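Local coordinates for uncharacterized protein (Arthrobacter sp., PDB 3KOP) that is of unknown function but has a cyclophilin-like fold built on an antiparallel beta sheet, at residues Pro56-Val61 against Thr178-Arg183; Val75-Pro80 against Thr125-Ala130. All blocks are in the same frame, centred on the assembly; numbering follows the deposited sequence.

How the contacts relate
Contact 1 pairs strand 57-63 with strand 178-183, and contact 2 pairs strand 70-76 with strand 125-132. Strands 57-63 and 70-76 follow each other in the chain and lie side by side in the sheet, so the two contacts are seams of one antiparallel sheet, separated by the pairing of those two strands, their centres about 12 Å apart. Along the sequence contact 2 is nested inside the loop that contact 1 closes. Their side chains also meet directly: Phe181 CE1 lies 3.6 Å from Leu129 CB, Gln57 OE1 is 3.5 Å from Val75 CG2, and Ser59 CB packs on Val75 CG1. Both are strand pairings within the cyclophilin-like fold, with no identified active site to relate them to.

Contact 1 (Pro56-Val61 against Thr178-Arg183); sequences PQSSQV and TLTFSR
Ser58 and Thr180 face each other as a non-hydrogen-bonded pair between antiparallel strands, and their hydroxyl oxygens, Ser58 OG and Thr180 OG1, lie 2.6 Å apart, close enough for a hydrogen bond. Starting from the threonine, CB lies 3.7 Å from Ser58 OG. With chi1 at -62°, OG1 is anti to the carbonyl carbon; it meets the serine hydroxyl and also bonds Glu29, so this polar tip has a carboxylate as second partner. The methyl CG2 takes the other branch, 4.0 Å from Gln57 O. Beside this pair, Thr178 CG2 also packs against Ser58 OG. The backbone is zipped at the two flanking hydrogen-bonded pairs. Phe181 N reaches Gln57 O at 2.7 Å, and Gln57 N returns to Phe181 O; Leu179 N bonds Ser59 O, and Ser59 N bonds Leu179 O, the longest of the four at 3.2 Å. Gln57 O also lies in plane at the edge of the Phe181 ring, 3.8 Å from CD1. The Val61 and Leu179 side chains cross at about a right angle, Val61 CG2 touching Leu179 CB at 3.8 Å. On its far side strand 178-183 is bonded to strand 23-28, with Leu179 and Phe181 on Ile26, while strand 57-63 pairs with strand 70-76; Gln57 NE2 bonds Ala54 O, at the end of helix 45-54.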
loop_
_atom_site.group_PDB
_atom_site.type_symbol
_atom_site.label_atom_id
_atom_site.label_comp_id
_atom_site.label_asym_id
_atom_site.label_seq_id
_atom_site.Cartn_x
_atom_site.Cartn_y
_atom_site.Cartn_z
ATOM N N PRO F 56 16.255 -29.666 -15.287
ATOM C CA PRO F 56 16.684 -28.280 -15.035
ATOM C C PRO F 56 15.876 -27.220 -15.791
ATOM O O PRO F 56 15.247 -27.534 -16.797
ATOM C CB PRO F 56 18.125 -28.283 -15.542
ATOM C CG PRO F 56 18.130 -29.295 -16.624
ATOM C CD PRO F 56 17.197 -30.368 -16.171
ATOM N N GLN F 57 15.905 -25.987 -15.290
ATOM C CA GLN F 57 15.346 -24.822 -15.976
ATOM C C GLN F 57 16.399 -23.728 -15.983
ATOM O O GLN F 57 17.007 -23.365 -14.941
ATOM C CB GLN F 57 14.068 -24.326 -15.307
ATOM C CG GLN F 57 12.915 -25.298 -15.404
ATOM C CD GLN F 57 12.368 -25.413 -16.820
ATOM O OE1 GLN F 57 12.185 -24.410 -17.490
ATOM N NE2 GLN F 57 12.042 -26.636 -17.245
ATOM N N SER F 58 16.582 -23.161 -17.165
ATOM C CA SER F 58 17.726 -22.341 -17.424
ATOM C C SER F 58 17.396 -21.322 -18.473
ATOM O O SER F 58 16.920 -21.656 -19.557
ATOM C CB SER F 58 18.861 -23.225 -17.908
ATOM O OG SER F 58 20.069 -22.497 -17.994
ATOM N N SER F 59 17.667 -20.073 -18.153
ATOM C CA SER F 59 17.405 -19.019 -19.099
ATOM C C SER F 59 18.109 -17.730 -18.690
ATOM O O SER F 59 18.606 -17.612 -17.585
ATOM C CB SER F 59 15.904 -18.804 -19.182
ATOM O OG SER F 59 15.588 -17.818 -20.133
ATOM N N GLN F 60 18.147 -16.782 -19.612
ATOM C CA GLN F 60 18.727 -15.447 -19.387
ATOM C C GLN F 60 18.281 -14.896 -18.052
ATOM O O GLN F 60 17.096 -14.953 -17.707
ATOM C CB GLN F 60 18.256 -14.509 -20.521
ATOM C CG GLN F 60 18.483 -13.031 -20.300
ATOM C CD GLN F 60 19.935 -12.669 -20.481
ATOM O OE1 GLN F 60 20.483 -12.896 -21.548
ATOM N NE2 GLN F 60 20.563 -12.089 -19.439
ATOM N N VAL F 61 19.229 -14.346 -17.303
ATOM C CA VAL F 61 18.932 -13.744 -16.001
ATOM C C VAL F 61 18.536 -12.273 -16.158
ATOM O O VAL F 61 18.990 -11.558 -17.083
ATOM C CB VAL F 61 20.144 -13.875 -15.021
ATOM C CG1 VAL F 61 21.242 -12.841 -15.354
ATOM C CG2 VAL F 61 19.658 -13.714 -13.529
ATOM N N THR F 178 23.335 -16.508 -17.463
ATOM C CA THR F 178 22.217 -17.460 -17.445
ATOM C C THR F 178 21.984 -17.902 -16.006
ATOM O O THR F 178 22.940 -18.192 -15.271
ATOM C CB THR F 178 22.560 -18.694 -18.327
ATOM O OG1 THR F 178 22.835 -18.259 -19.660
ATOM C CG2 THR F 178 21.435 -19.693 -18.364
ATOM N N LEU F 179 20.710 -17.971 -15.617
ATOM C CA LEU F 179 20.329 -18.473 -14.307
ATOM C C LEU F 179 19.715 -19.880 -14.437
ATOM O O LEU F 179 18.685 -20.090 -15.108
ATOM C CB LEU F 179 19.317 -17.518 -13.659
ATOM C CG LEU F 179 18.773 -17.898 -12.287
ATOM C CD1 LEU F 179 19.865 -17.876 -11.191
ATOM C CD2 LEU F 179 17.580 -16.986 -11.919
ATOM N N THR F 180 20.330 -20.833 -13.753
ATOM C CA THR F 180 19.983 -22.243 -13.894
ATOM C C THR F 180 19.529 -22.872 -12.584
ATOM O O THR F 180 20.235 -22.820 -11.566
ATOM C CB THR F 180 21.175 -23.037 -14.481
ATOM O OG1 THR F 180 21.466 -22.520 -15.781
ATOM C CG2 THR F 180 20.828 -24.533 -14.594
ATOM N N PHE F 181 18.325 -23.448 -12.609
ATOM C CA PHE F 181 17.840 -24.254 -11.513
ATOM C C PHE F 181 17.992 -25.747 -11.853
ATOM O O PHE F 181 17.536 -26.208 -12.898
ATOM C CB PHE F 181 16.382 -23.912 -11.198
ATOM C CG PHE F 181 16.154 -22.446 -10.809
ATOM C CD1 PHE F 181 16.082 -21.468 -11.776
ATOM C CD2 PHE F 181 15.946 -22.084 -9.474
ATOM C CE1 PHE F 181 15.851 -20.135 -11.428
ATOM C CE2 PHE F 181 15.705 -20.771 -9.129
ATOM C CZ PHE F 181 15.652 -19.796 -10.111
ATOM N N SER F 182 18.591 -26.500 -10.937
ATOM C CA SER F 182 18.879 -27.931 -11.171
ATOM C C SER F 182 18.719 -28.715 -9.878
ATOM O O SER F 182 18.782 -28.156 -8.784
ATOM C CB SER F 182 20.302 -28.110 -11.722
ATOM O OG SER F 182 21.301 -27.638 -10.800
ATOM N N ARG F 183 18.527 -30.025 -10.004
ATOM C CA ARG F 183 18.438 -30.881 -8.828
ATOM C C ARG F 183 19.825 -31.087 -8.211
ATOM O O ARG F 183 20.817 -31.285 -8.942
ATOM C CB ARG F 183 17.865 -32.236 -9.205
ATOM C CG ARG F 183 16.486 -32.177 -9.770
ATOM C CD ARG F 183 16.084 -33.540 -10.323
ATOM N NE ARG F 183 14.801 -33.440 -10.968
ATOM C CZ ARG F 183 14.267 -34.368 -11.746
ATOM N NH1 ARG F 183 14.923 -35.503 -12.007
ATOM N NH2 ARG F 183 13.081 -34.157 -12.281
HETATM O O HOH W 1 22.185 -15.292 -21.293
#

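Contact 2 (Val75-Pro80 against Thr125-Ala130); sequences VPAFAP and TIVDLA
Val127 N donates to Val75 O at 2.7 Å in a nearly straight bond, 174° at the hydrogen, the shortest polar link between these segments. The same oxygen receives a CA-H...O contact from Ile126 and lies 3.5 Å from Ile126 CG2. Val75 N answers by bonding Val127 O, which makes Val75 and Val127 an antiparallel hydrogen-bonded pair. One step on, Pro76 faces Ile126 as a non-hydrogen-bonded pair, and the next link is Ala77 N to Thr125 O at 3.1 Å, its donor lying well above the carbonyl plane. Here the chain leaves the sheet, but its side chains still lean on it: Ala77 CB rests 3.8 Å from Thr125 CG2. Val127 carries most of the apolar packing. Its CG1, anti to the backbone N (chi1 174°), sits 3.9 Å from Phe78 CE2, while CG2 turns to Ala77 CA at the same separation. Val75 CG2 approaches Val127 CB at 4.0 Å and also lies in plane at the edge of the Phe78 ring. An alanine at Val127 would take away both methyls, and would probably open a gap beside the Phe78 ring and leave Ala77 less supported. Strand 125-132 is bonded on its other side to strand 96-103, Val127 touching Tyr99; in the loop that follows strand 70-76, Phe78 packs on Ala54 of helix 45-54.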
loop_
_atom_site.group_PDB
_atom_site.type_symbol
_atom_site.label_atom_id
_atom_site.label_comp_id
_atom_site.label_asym_id
_atom_site.label_seq_id
_atom_site.Cartn_x
_atom_site.Cartn_y
_atom_site.Cartn_z
ATOM N N VAL F 75 10.746 -18.568 -18.095
ATOM C CA VAL F 75 10.713 -19.773 -18.905
ATOM C C VAL F 75 9.261 -20.091 -19.304
ATOM O O VAL F 75 8.321 -19.703 -18.592
ATOM C CB VAL F 75 11.328 -20.973 -18.147
ATOM C CG1 VAL F 75 12.837 -20.686 -17.774
ATOM C CG2 VAL F 75 10.486 -21.362 -16.925
ATOM N N PRO F 76 9.076 -20.803 -20.424
ATOM C CA PRO F 76 7.738 -21.274 -20.740
ATOM C C PRO F 76 7.196 -22.164 -19.618
ATOM O O PRO F 76 7.972 -22.878 -18.958
ATOM C CB PRO F 76 7.936 -22.094 -22.029
ATOM C CG PRO F 76 9.284 -21.724 -22.539
ATOM C CD PRO F 76 10.087 -21.291 -21.390
ATOM N N ALA F 77 5.877 -22.131 -19.416
ATOM C CA ALA F 77 5.239 -23.021 -18.441
ATOM C C ALA F 77 5.652 -24.485 -18.700
ATOM O O ALA F 77 5.815 -24.911 -19.853
ATOM C CB ALA F 77 3.746 -22.888 -18.496
ATOM N N PHE F 78 5.860 -25.225 -17.620
ATOM C CA PHE F 78 6.372 -26.599 -17.724
ATOM C C PHE F 78 5.493 -27.600 -16.984
ATOM O O PHE F 78 5.574 -28.765 -17.261
ATOM C CB PHE F 78 7.827 -26.673 -17.202
ATOM C CG PHE F 78 8.064 -25.869 -15.909
ATOM C CD1 PHE F 78 7.605 -26.346 -14.684
ATOM C CD2 PHE F 78 8.688 -24.634 -15.950
ATOM C CE1 PHE F 78 7.815 -25.628 -13.505
ATOM C CE2 PHE F 78 8.909 -23.890 -14.763
ATOM C CZ PHE F 78 8.474 -24.386 -13.554
ATOM N N ALA F 79 4.667 -27.150 -16.051
ATOM C CA ALA F 79 3.855 -28.059 -15.243
ATOM C C ALA F 79 2.592 -28.417 -16.006
ATOM O O ALA F 79 2.048 -27.585 -16.691
ATOM C CB ALA F 79 3.469 -27.419 -13.921
ATOM N N PRO F 80 2.075 -29.631 -15.816
ATOM C CA PRO F 80 0.822 -29.948 -16.511
ATOM C C PRO F 80 -0.301 -29.014 -16.077
ATOM O O PRO F 80 -1.131 -28.651 -16.872
ATOM C CB PRO F 80 0.537 -31.392 -16.102
ATOM C CG PRO F 80 1.866 -31.953 -15.689
ATOM C CD PRO F 80 2.636 -30.789 -15.105
ATOM N N THR F 125 1.604 -18.996 -21.355
ATOM C CA THR F 125 1.849 -18.950 -19.901
ATOM C C THR F 125 3.355 -18.995 -19.672
ATOM O O THR F 125 4.051 -19.823 -20.255
ATOM C CB THR F 125 1.140 -20.073 -19.167
ATOM O OG1 THR F 125 -0.266 -19.932 -19.384
ATOM C CG2 THR F 125 1.428 -20.020 -17.661
ATOM N N ILE F 126 3.849 -18.025 -18.902
ATOM C CA ILE F 126 5.269 -17.903 -18.598
ATOM C C ILE F 126 5.494 -18.072 -17.076
ATOM O O ILE F 126 4.666 -17.633 -16.262
ATOM C CB ILE F 126 5.788 -16.519 -19.041
ATOM C CG1 ILE F 126 5.432 -16.252 -20.510
ATOM C CG2 ILE F 126 7.288 -16.368 -18.742
ATOM C CD1 ILE F 126 5.609 -17.409 -21.406
ATOM N N VAL F 127 6.599 -18.714 -16.703
ATOM C CA VAL F 127 6.970 -18.835 -15.294
ATOM C C VAL F 127 8.191 -17.949 -15.023
ATOM O O VAL F 127 9.160 -17.935 -15.806
ATOM C CB VAL F 127 7.185 -20.312 -14.902
ATOM C CG1 VAL F 127 7.722 -20.450 -13.444
ATOM C CG2 VAL F 127 5.841 -21.089 -15.052
ATOM N N ASP F 128 8.082 -17.176 -13.945
ATOM C CA ASP F 128 9.158 -16.344 -13.382
ATOM C C ASP F 128 9.679 -17.095 -12.174
ATOM O O ASP F 128 8.933 -17.337 -11.235
ATOM C CB ASP F 128 8.568 -14.992 -12.992
ATOM C CG ASP F 128 9.552 -14.030 -12.396
ATOM O OD1 ASP F 128 10.513 -14.433 -11.675
ATOM O OD2 ASP F 128 9.318 -12.804 -12.602
ATOM N N LEU F 129 10.948 -17.492 -12.227
ATOM C CA LEU F 129 11.643 -18.105 -11.109
ATOM C C LEU F 129 12.640 -17.096 -10.569
ATOM O O LEU F 129 13.529 -16.646 -11.300
ATOM C CB LEU F 129 12.348 -19.402 -11.515
ATOM C CG LEU F 129 11.402 -20.492 -12.042
ATOM C CD1 LEU F 129 12.200 -21.699 -12.703
ATOM C CD2 LEU F 129 10.463 -20.966 -10.954
ATOM N N ALA F 130 12.459 -16.738 -9.298
ATOM C CA ALA F 130 13.138 -15.594 -8.700
ATOM C C ALA F 130 13.874 -15.946 -7.425
ATOM O O ALA F 130 13.419 -16.773 -6.627
ATOM C CB ALA F 130 12.130 -14.417 -8.439
#